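Long-range contacts in Pgp2 (Campylobacter jejuni subsp. jejuni, PDB 6XJ6), which probably acts as an LD-carboxypeptidase that trims peptidoglycan, helping to give the bacterium its helical cell shape: residues L39-Y44 / K51-K56; F78-R83 / K155-T160; G93-A98 / N143-A148. All blocks are in the same frame, centred on the assembly; numbering follows the deposited sequence.

Interaction 1 (L39-Y44 / K51-K56); sequences LRVYSY and KDFEQK
Arg40 and Glu54 extend side by side from neighbouring antiparallel strands, and the carboxylate atom Glu54 OE1 lies 2.7 Å from Arg40 NE in a salt bridge. The carboxylate carbon sits at the guanidinium edge, with the two planes 40° apart; Arg40 NH2 adds a weak second bond to the same oxygen. Lys51 NZ reaches Glu54 OE1 at 2.8 Å from the other face of the carboxylate, so one oxygen is gripped by two cations. Arg40 NE and Lys51 NZ stand 4.0 Å apart, with the carboxylate oxygen as their common partner. A bend at chi3 (72°) turns the end of Lys51 toward this anion, while its CB and CG rest against Tyr42 CE1.

On the reverse face Leu39, Val41 and Phe53 form an apolar patch, with Gln55 at one end. Leu39 CD2 touches Phe53 CE2 at 3.7 Å, and Val41 CG2 packs on Phe53 CB at 3.8 Å. With CG anti to the backbone N (chi1 176°), the Phe53 ring reaches Leu39 obliquely and makes an edge-to-face contact with Phe147 of helix 141-151, which also covers Val41.

Backbone bonds fix this arrangement. Leu39 and Gln55 exchange a reciprocal pair, and Val41 N donates to Phe53 O. Val41 O takes Asp52 N at 2.8 Å and, weakly, Phe53 N. Farther along, a water bridges Ser43 OG and Asp52 OD2, while Asp52 OD1 pairs with Arg50 outside the contact. Gln55 OE1 is held by Asn143 ND2 and the backbone N of Phe140.

Asp52 and Phe53 thus both face Val41, a classic beta bulge that shifts the register by one residue within the hairpin of strands 38-45 and 48-56, at the margin of the mixed sheet of the YkuD-type catalytic domain.

Interaction 2 (F78-R83 / K155-T160); sequences FYELGR and KVFVMT
The Phe78 ring has the carbonyl oxygen of Val158 over one face, displaced toward the rim, and the sulfur of Met159 at its edge in a Met-aromatic contact, with Met159 SD 5.5 Å from the ring centroid. The Phe157 ring lies obliquely to it, the planes 37° apart, and Phe78 CZ presses to 3.4 Å from Phe157 CB. At the edge of Phe157 lie Tyr79 O and Glu80 CG. Phe78 owes this reach to a first torsion of -159°, which sends CG away from its own backbone N and lets the ring lean across the neighbouring strand. Ser239 and Arg251, from strands of the NTF2-like domain, also touch this ring, so the aromatic cluster lies where the two domains meet.

Strand 77-80 is one of the two edge strands of the mixed sheet in the YkuD-type domain, running antiparallel to strand 156-161. Tyr79 and Val158 form its hydrogen-bonded pair: Tyr79 N donates to Val158 O at 2.7 Å and Val158 N donates back to Tyr79 O. A further bond, Leu81 N to Val156 O, continues the pairing beyond Glu80.

On the side opposite the phenylalanines, Leu81 CB touches both Val158 CG2 at 3.7 Å and Val156 CG1 at 3.8 Å. Back on the face of the phenylalanines, Glu80 runs alongside Phe157, and its OE1 makes a salt bridge with Lys155 NZ at 3.3 Å; a water also bridges Glu80 OE1 and Lys155 NZ. A second water links Leu81 O to Val156 N. Tyr79 OH extends beyond the strand pair to bond Asp106 OD2.

Interaction 3 (G93-A98 / N143-A148); sequences GPFAFA and NLEKFA
Phe95 reaches from the 93-98 segment to helix 141-151 with the far end of its ring. Its CB leaves the backbone to one side of the helix, and a first torsion of 44° sets CG between the backbone N and carbonyl carbon, swinging the ring across. CE2 then meets Leu144 CB and Ala148 CB, each at 3.9 Å. At the tip, CZ stands 3.6 Å from Leu144 O, which lies in the ring plane at its edge and also accepts the helical bond from Ala148 N. CE1 approaches Glu145 OE2 at 3.5 Å, with the carboxylate turned 72° from the ring; a bend at chi2 brings this acidic group back from a side chain that starts out pointing away. Lys84 adds a cation-pi contact to Phe95.

Two residues on, Phe97 presents a face to the edge of Phe147 in a T-shaped pair, with centroids 5.1 Å apart and planes at 76°. Phe97 CZ meets Ala148 CB at 3.9 Å, so that methyl group is shared by the rings of Phe95 and Phe97. Pro94 CD closes the other end against Leu144 CD1 at 3.8 Å.

No hydrogen bond crosses this interface. It is largely apolar packing of a helix against a loop and the start of a short strand in the YkuD-type catalytic domain, joining helix 141-151 to the approach into strand 97-98 close to the predicted active-site His119, which Ala96 touches.

Overall arrangement
All three contacts lie in the L,D-transpeptidase catalytic region, their centres 13 to 14 Å apart. Interactions 1 and 2 reach the same five-stranded mixed sheet at its two margins, with strand 27-33 between strands 38-45 and 156-161; they do not touch. Interaction 3 meets both: helix 141-151 packs on the hairpin of interaction 1, and Gly82 N bonds to Ala98 O, joining 78-83 to 93-98. Along the chain, the local hairpin comes first, whereas 78-83 and 155-160 enclose both segments of interaction 3. The helix thus connects the large sheet to the smaller one containing strand 117-119, which carries the predicted catalytic His119; the predicted nucleophile Cys136 is about 10 Å from Phe97, side chain to side chain.

Interaction 1 (L39-Y44 / K51-K56)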
loop_
_atom_site.group_PDB
_atom_site.type_symbol
_atom_site.label_atom_id
_atom_site.label_comp_id
_atom_site.label_asym_id
_atom_site.label_seq_id
_atom_site.Cartn_x
_atom_site.Cartn_y
_atom_site.Cartn_z
ATOM N N LEU A 39 -7.769 -7.740 14.606
ATOM C CA LEU A 39 -6.583 -7.843 13.771
ATOM C C LEU A 39 -6.414 -9.301 13.370
ATOM O O LEU A 39 -6.499 -10.200 14.217
ATOM C CB LEU A 39 -5.336 -7.346 14.515
ATOM C CG LEU A 39 -4.009 -7.390 13.744
ATOM C CD1 LEU A 39 -3.074 -6.280 14.234
ATOM C CD2 LEU A 39 -3.313 -8.746 13.881
ATOM N N ARG A 40 -6.200 -9.532 12.077
ATOM C CA ARG A 40 -5.953 -10.862 11.546
ATOM C C ARG A 40 -4.707 -10.808 10.679
ATOM O O ARG A 40 -4.398 -9.775 10.086
ATOM C CB ARG A 40 -7.147 -11.357 10.716
ATOM C CG ARG A 40 -8.372 -11.677 11.555
ATOM C CD ARG A 40 -9.654 -11.779 10.747
ATOM N NE ARG A 40 -10.732 -12.276 11.596
ATOM C CZ ARG A 40 -12.032 -12.101 11.367
ATOM N NH1 ARG A 40 -12.451 -11.431 10.301
ATOM N NH2 ARG A 40 -12.919 -12.599 12.218
ATOM N N VAL A 41 -3.968 -11.912 10.639
ATOM C CA VAL A 41 -2.858 -12.064 9.709
ATOM C C VAL A 41 -3.222 -13.156 8.722
ATOM O O VAL A 41 -3.562 -14.281 9.117
ATOM C CB VAL A 41 -1.525 -12.378 10.407
ATOM C CG1 VAL A 41 -0.409 -12.411 9.371
ATOM C CG2 VAL A 41 -1.216 -11.340 11.473
ATOM N N TYR A 42 -3.148 -12.822 7.444
ATOM C CA TYR A 42 -3.437 -13.758 6.374
ATOM C C TYR A 42 -2.180 -14.004 5.563
ATOM O O TYR A 42 -1.448 -13.069 5.241
ATOM C CB TYR A 42 -4.481 -13.189 5.429
ATOM C CG TYR A 42 -5.851 -13.067 6.027
ATOM C CD1 TYR A 42 -6.728 -14.144 6.028
ATOM C CD2 TYR A 42 -6.281 -11.868 6.578
ATOM C CE1 TYR A 42 -7.988 -14.027 6.570
ATOM C CE2 TYR A 42 -7.538 -11.747 7.118
ATOM C CZ TYR A 42 -8.388 -12.826 7.111
ATOM O OH TYR A 42 -9.649 -12.705 7.653
ATOM N N SER A 43 -1.920 -15.271 5.253
ATOM C CA SER A 43 -0.891 -15.626 4.293
ATOM C C SER A 43 -1.525 -15.748 2.915
ATOM O O SER A 43 -2.644 -16.250 2.774
ATOM C CB SER A 43 -0.232 -16.952 4.675
ATOM O OG SER A 43 -1.174 -18.006 4.674
ATOM N N TYR A 44 -0.808 -15.271 1.903
ATOM C CA TYR A 44 -1.219 -15.384 0.512
ATOM C C TYR A 44 -0.179 -16.232 -0.192
ATOM O O TYR A 44 1.009 -15.896 -0.167
ATOM C CB TYR A 44 -1.269 -13.999 -0.129
ATOM C CG TYR A 44 -1.559 -13.976 -1.618
ATOM C CD1 TYR A 44 -0.554 -14.205 -2.547
ATOM C CD2 TYR A 44 -2.833 -13.690 -2.093
ATOM C CE1 TYR A 44 -0.816 -14.167 -3.906
ATOM C CE2 TYR A 44 -3.100 -13.644 -3.444
ATOM C CZ TYR A 44 -2.090 -13.880 -4.345
ATOM O OH TYR A 44 -2.363 -13.831 -5.692
ATOM N N LYS A 51 -5.845 -17.900 7.124
ATOM C CA LYS A 51 -5.774 -17.088 8.334
ATOM C C LYS A 51 -4.810 -17.742 9.316
ATOM O O LYS A 51 -5.048 -18.866 9.776
ATOM C CB LYS A 51 -7.156 -16.926 8.968
ATOM C CG LYS A 51 -7.175 -15.923 10.116
ATOM C CD LYS A 51 -8.590 -15.539 10.527
ATOM C CE LYS A 51 -9.298 -16.665 11.246
ATOM N NZ LYS A 51 -10.684 -16.278 11.626
ATOM N N ASP A 52 -3.721 -17.035 9.633
ATOM C CA ASP A 52 -2.670 -17.552 10.495
ATOM C C ASP A 52 -2.688 -16.967 11.896
ATOM O O ASP A 52 -2.038 -17.522 12.785
ATOM C CB ASP A 52 -1.292 -17.266 9.883
ATOM C CG ASP A 52 -1.007 -18.113 8.674
ATOM O OD1 ASP A 52 -1.660 -19.163 8.522
ATOM O OD2 ASP A 52 -0.121 -17.729 7.881
ATOM N N PHE A 53 -3.406 -15.870 12.112
ATOM C CA PHE A 53 -3.443 -15.221 13.411
ATOM C C PHE A 53 -4.708 -14.383 13.497
ATOM O O PHE A 53 -5.176 -13.823 12.498
ATOM C CB PHE A 53 -2.214 -14.327 13.636
ATOM C CG PHE A 53 -2.249 -13.566 14.935
ATOM C CD1 PHE A 53 -1.679 -14.097 16.077
ATOM C CD2 PHE A 53 -2.847 -12.320 15.015
ATOM C CE1 PHE A 53 -1.720 -13.417 17.275
ATOM C CE2 PHE A 53 -2.888 -11.630 16.216
ATOM C CZ PHE A 53 -2.321 -12.170 17.340
ATOM N N GLU A 54 -5.252 -14.300 14.706
ATOM C CA GLU A 54 -6.397 -13.443 14.950
ATOM C C GLU A 54 -6.413 -13.032 16.413
ATOM O O GLU A 54 -6.179 -13.859 17.300
ATOM C CB GLU A 54 -7.696 -14.176 14.605
ATOM C CG GLU A 54 -8.959 -13.427 14.972
ATOM C CD GLU A 54 -10.187 -14.230 14.627
ATOM O OE1 GLU A 54 -10.596 -14.199 13.450
ATOM O OE2 GLU A 54 -10.708 -14.933 15.521
ATOM N N GLN A 55 -6.692 -11.754 16.659
ATOM C CA GLN A 55 -7.073 -11.319 17.996
ATOM C C GLN A 55 -8.249 -10.364 17.889
ATOM O O GLN A 55 -8.237 -9.442 17.068
ATOM C CB GLN A 55 -5.936 -10.640 18.768
ATOM C CG GLN A 55 -6.259 -10.554 20.256
ATOM C CD GLN A 55 -5.486 -9.483 20.992
ATOM O OE1 GLN A 55 -4.283 -9.608 21.217
ATOM N NE2 GLN A 55 -6.184 -8.425 21.390
ATOM N N LYS A 56 -9.255 -10.592 18.725
ATOM C CA LYS A 56 -10.383 -9.686 18.852
ATOM C C LYS A 56 -10.166 -8.771 20.055
ATOM O O LYS A 56 -9.283 -8.993 20.889
ATOM C CB LYS A 56 -11.690 -10.484 18.956
ATOM C CG LYS A 56 -11.887 -11.448 17.767
ATOM C CD LYS A 56 -13.217 -12.198 17.793
ATOM C CE LYS A 56 -13.340 -13.111 16.576
ATOM N NZ LYS A 56 -14.545 -13.990 16.615
HETATM O O HOH W 1 0.124 -20.290 6.170
#

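Interaction 2 (F78-R83 / K155-T160)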
loop_
_atom_site.group_PDB
_atom_site.type_symbol
_atom_site.label_atom_id
_atom_site.label_comp_id
_atom_site.label_asym_id
_atom_site.label_seq_id
_atom_site.Cartn_x
_atom_site.Cartn_y
_atom_site.Cartn_z
ATOM N N PHE A 78 -2.906 1.304 3.273
ATOM C CA PHE A 78 -2.086 0.129 3.007
ATOM C C PHE A 78 -0.628 0.509 3.202
ATOM O O PHE A 78 -0.141 1.458 2.572
ATOM C CB PHE A 78 -2.330 -0.400 1.590
ATOM C CG PHE A 78 -1.929 -1.831 1.403
ATOM C CD1 PHE A 78 -2.834 -2.854 1.625
ATOM C CD2 PHE A 78 -0.650 -2.156 0.992
ATOM C CE1 PHE A 78 -2.468 -4.174 1.440
ATOM C CE2 PHE A 78 -0.282 -3.475 0.809
ATOM C CZ PHE A 78 -1.195 -4.483 1.042
ATOM N N TYR A 79 0.056 -0.240 4.064
ATOM C CA TYR A 79 1.402 0.042 4.531
ATOM C C TYR A 79 2.209 -1.252 4.509
ATOM O O TYR A 79 1.730 -2.308 4.076
ATOM C CB TYR A 79 1.351 0.660 5.941
ATOM C CG TYR A 79 0.624 1.976 5.956
ATOM C CD1 TYR A 79 -0.744 2.034 6.192
ATOM C CD2 TYR A 79 1.295 3.155 5.688
ATOM C CE1 TYR A 79 -1.423 3.228 6.167
ATOM C CE2 TYR A 79 0.626 4.364 5.670
ATOM C CZ TYR A 79 -0.733 4.394 5.904
ATOM O OH TYR A 79 -1.400 5.586 5.860
ATOM N N GLU A 80 3.446 -1.165 4.976
ATOM C CA GLU A 80 4.297 -2.325 5.165
ATOM C C GLU A 80 4.713 -2.406 6.624
ATOM O O GLU A 80 4.700 -1.406 7.352
ATOM C CB GLU A 80 5.528 -2.256 4.265
ATOM C CG GLU A 80 5.174 -2.115 2.813
ATOM C CD GLU A 80 6.364 -1.783 1.975
ATOM O OE1 GLU A 80 7.226 -2.670 1.823
ATOM O OE2 GLU A 80 6.449 -0.627 1.499
ATOM N N LEU A 81 5.077 -3.615 7.043
ATOM C CA LEU A 81 5.515 -3.877 8.406
ATOM C C LEU A 81 6.994 -4.236 8.422
ATOM O O LEU A 81 7.448 -5.078 7.636
ATOM C CB LEU A 81 4.716 -5.016 9.032
ATOM C CG LEU A 81 4.802 -5.086 10.556
ATOM C CD1 LEU A 81 4.092 -3.911 11.206
ATOM C CD2 LEU A 81 4.211 -6.400 11.035
ATOM N N GLY A 82 7.740 -3.592 9.322
ATOM C CA GLY A 82 9.140 -3.894 9.514
ATOM C C GLY A 82 9.354 -5.071 10.450
ATOM O O GLY A 82 8.419 -5.687 10.962
ATOM N N ARG A 83 10.628 -5.372 10.682
ATOM C CA ARG A 83 11.010 -6.538 11.462
ATOM C C ARG A 83 10.827 -6.276 12.953
ATOM O O ARG A 83 10.879 -5.134 13.420
ATOM C CB ARG A 83 12.471 -6.907 11.186
ATOM N N LYS A 155 7.582 -11.208 3.719
ATOM C CA LYS A 155 7.158 -9.903 3.229
ATOM C C LYS A 155 5.766 -9.635 3.783
ATOM O O LYS A 155 4.816 -10.360 3.466
ATOM C CB LYS A 155 7.129 -9.906 1.703
ATOM C CG LYS A 155 6.734 -8.576 1.069
ATOM C CD LYS A 155 7.787 -7.504 1.299
ATOM C CE LYS A 155 7.520 -6.266 0.452
ATOM N NZ LYS A 155 8.645 -5.285 0.512
ATOM N N VAL A 156 5.640 -8.599 4.612
ATOM C CA VAL A 156 4.446 -8.371 5.412
ATOM C C VAL A 156 3.883 -6.992 5.112
ATOM O O VAL A 156 4.572 -5.972 5.280
ATOM C CB VAL A 156 4.722 -8.531 6.916
ATOM C CG1 VAL A 156 3.437 -8.395 7.711
ATOM C CG2 VAL A 156 5.367 -9.891 7.178
ATOM N N PHE A 157 2.629 -6.963 4.687
ATOM C CA PHE A 157 1.897 -5.730 4.463
ATOM C C PHE A 157 0.896 -5.486 5.584
ATOM O O PHE A 157 0.504 -6.396 6.324
ATOM C CB PHE A 157 1.179 -5.785 3.112
ATOM C CG PHE A 157 2.112 -5.840 1.955
ATOM C CD1 PHE A 157 2.930 -4.764 1.667
ATOM C CD2 PHE A 157 2.194 -6.968 1.154
ATOM C CE1 PHE A 157 3.806 -4.808 0.607
ATOM C CE2 PHE A 157 3.065 -7.012 0.087
ATOM C CZ PHE A 157 3.876 -5.941 -0.188
ATOM N N VAL A 158 0.478 -4.226 5.688
ATOM C CA VAL A 158 -0.410 -3.748 6.734
ATOM C C VAL A 158 -1.582 -3.080 6.038
ATOM O O VAL A 158 -1.396 -2.105 5.303
ATOM C CB VAL A 158 0.314 -2.753 7.653
ATOM C CG1 VAL A 158 -0.642 -2.050 8.617
ATOM C CG2 VAL A 158 1.418 -3.475 8.403
ATOM N N MET A 159 -2.777 -3.605 6.262
ATOM C CA MET A 159 -3.991 -3.102 5.645
ATOM C C MET A 159 -4.924 -2.736 6.788
ATOM O O MET A 159 -5.355 -3.607 7.545
ATOM C CB MET A 159 -4.590 -4.181 4.745
ATOM C CG MET A 159 -5.877 -3.790 4.070
ATOM S SD MET A 159 -6.381 -5.066 2.908
ATOM C CE MET A 159 -8.044 -4.527 2.542
ATOM N N THR A 160 -5.198 -1.444 6.945
ATOM C CA THR A 160 -6.002 -0.956 8.055
ATOM C C THR A 160 -7.254 -0.275 7.531
ATOM O O THR A 160 -7.169 0.705 6.779
ATOM C CB THR A 160 -5.193 -0.026 8.946
ATOM O OG1 THR A 160 -4.043 -0.751 9.400
ATOM C CG2 THR A 160 -6.018 0.429 10.138
HETATM O O HOH W 2 8.017 -4.688 3.066
HETATM O O HOH W 3 7.694 -6.574 5.131
#

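Interaction 3 (G93-A98 / N143-A148)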
loop_
_atom_site.group_PDB
_atom_site.type_symbol
_atom_site.label_atom_id
_atom_site.label_comp_id
_atom_site.label_asym_id
_atom_site.label_seq_id
_atom_site.Cartn_x
_atom_site.Cartn_y
_atom_site.Cartn_z
ATOM N N GLY A 93 5.492 -3.399 25.892
ATOM C CA GLY A 93 5.452 -4.839 25.951
ATOM C C GLY A 93 6.787 -5.449 25.567
ATOM O O GLY A 93 7.837 -4.810 25.665
ATOM N N PRO A 94 6.772 -6.704 25.110
ATOM C CA PRO A 94 8.045 -7.408 24.883
ATOM C C PRO A 94 8.800 -6.952 23.646
ATOM O O PRO A 94 10.028 -7.090 23.600
ATOM C CB PRO A 94 7.618 -8.876 24.775
ATOM C CG PRO A 94 6.211 -8.811 24.272
ATOM C CD PRO A 94 5.608 -7.574 24.880
ATOM N N PHE A 95 8.106 -6.423 22.642
ATOM C CA PHE A 95 8.739 -6.001 21.400
ATOM C C PHE A 95 7.692 -5.351 20.510
ATOM O O PHE A 95 6.516 -5.288 20.883
ATOM C CB PHE A 95 9.422 -7.174 20.678
ATOM C CG PHE A 95 8.603 -8.440 20.624
ATOM C CD1 PHE A 95 8.911 -9.512 21.445
ATOM C CD2 PHE A 95 7.544 -8.568 19.739
ATOM C CE1 PHE A 95 8.170 -10.683 21.399
ATOM C CE2 PHE A 95 6.801 -9.743 19.681
ATOM C CZ PHE A 95 7.118 -10.802 20.512
ATOM N N ALA A 96 8.103 -4.874 19.336
ATOM C CA ALA A 96 7.239 -4.065 18.490
ATOM C C ALA A 96 7.609 -4.279 17.032
ATOM O O ALA A 96 8.654 -4.849 16.703
ATOM C CB ALA A 96 7.352 -2.577 18.845
ATOM N N PHE A 97 6.732 -3.789 16.158
ATOM C CA PHE A 97 6.902 -3.855 14.714
ATOM C C PHE A 97 6.443 -2.518 14.154
ATOM O O PHE A 97 5.339 -2.063 14.464
ATOM C CB PHE A 97 6.035 -4.963 14.101
ATOM C CG PHE A 97 6.226 -6.318 14.727
ATOM C CD1 PHE A 97 5.633 -6.619 15.947
ATOM C CD2 PHE A 97 6.984 -7.294 14.093
ATOM C CE1 PHE A 97 5.799 -7.860 16.529
ATOM C CE2 PHE A 97 7.154 -8.545 14.671
ATOM C CZ PHE A 97 6.561 -8.825 15.895
ATOM N N ALA A 98 7.268 -1.887 13.331
ATOM C CA ALA A 98 6.942 -0.552 12.849
ATOM C C ALA A 98 6.239 -0.628 11.502
ATOM O O ALA A 98 6.696 -1.337 10.599
ATOM C CB ALA A 98 8.203 0.307 12.731
ATOM N N ASN A 143 -0.260 -12.965 23.208
ATOM C CA ASN A 143 -0.482 -13.291 21.809
ATOM C C ASN A 143 0.651 -12.822 20.911
ATOM O O ASN A 143 0.658 -13.161 19.723
ATOM C CB ASN A 143 -1.794 -12.664 21.319
ATOM C CG ASN A 143 -3.006 -13.201 22.060
ATOM O OD1 ASN A 143 -3.016 -14.350 22.514
ATOM N ND2 ASN A 143 -4.035 -12.373 22.187
ATOM N N LEU A 144 1.610 -12.062 21.442
ATOM C CA LEU A 144 2.606 -11.428 20.588
ATOM C C LEU A 144 3.655 -12.410 20.095
ATOM O O LEU A 144 4.205 -12.212 19.007
ATOM C CB LEU A 144 3.271 -10.263 21.317
ATOM C CG LEU A 144 2.606 -8.916 21.061
ATOM C CD1 LEU A 144 3.212 -7.878 21.979
ATOM C CD2 LEU A 144 2.750 -8.466 19.612
ATOM N N GLU A 145 3.958 -13.456 20.867
ATOM C CA GLU A 145 4.878 -14.474 20.375
ATOM C C GLU A 145 4.311 -15.164 19.144
ATOM O O GLU A 145 5.033 -15.396 18.168
ATOM C CB GLU A 145 5.196 -15.493 21.471
ATOM C CG GLU A 145 6.113 -14.960 22.561
ATOM C CD GLU A 145 7.475 -14.549 22.030
ATOM O OE1 GLU A 145 7.793 -14.885 20.868
ATOM O OE2 GLU A 145 8.226 -13.885 22.776
ATOM N N LYS A 146 3.011 -15.479 19.159
ATOM C CA LYS A 146 2.401 -16.103 17.990
ATOM C C LYS A 146 2.387 -15.147 16.807
ATOM O O LYS A 146 2.697 -15.542 15.678
ATOM C CB LYS A 146 0.985 -16.583 18.306
ATOM C CG LYS A 146 0.286 -17.189 17.081
ATOM C CD LYS A 146 -1.087 -17.776 17.389
ATOM C CE LYS A 146 -1.716 -18.355 16.120
ATOM N NZ LYS A 146 -3.012 -19.052 16.367
ATOM N N PHE A 147 2.033 -13.882 17.042
ATOM C CA PHE A 147 2.093 -12.894 15.972
ATOM C C PHE A 147 3.496 -12.828 15.371
ATOM O O PHE A 147 3.665 -12.832 14.145
ATOM C CB PHE A 147 1.662 -11.528 16.508
ATOM C CG PHE A 147 1.710 -10.439 15.480
ATOM C CD1 PHE A 147 2.845 -9.663 15.320
ATOM C CD2 PHE A 147 0.624 -10.203 14.655
ATOM C CE1 PHE A 147 2.902 -8.671 14.365
ATOM C CE2 PHE A 147 0.668 -9.214 13.702
ATOM C CZ PHE A 147 1.812 -8.441 13.551
ATOM N N ALA A 148 4.521 -12.782 16.228
ATOM C CA ALA A 148 5.894 -12.682 15.744
ATOM C C ALA A 148 6.273 -13.890 14.899
ATOM O O ALA A 148 6.938 -13.746 13.867
ATOM C CB ALA A 148 6.853 -12.536 16.922
#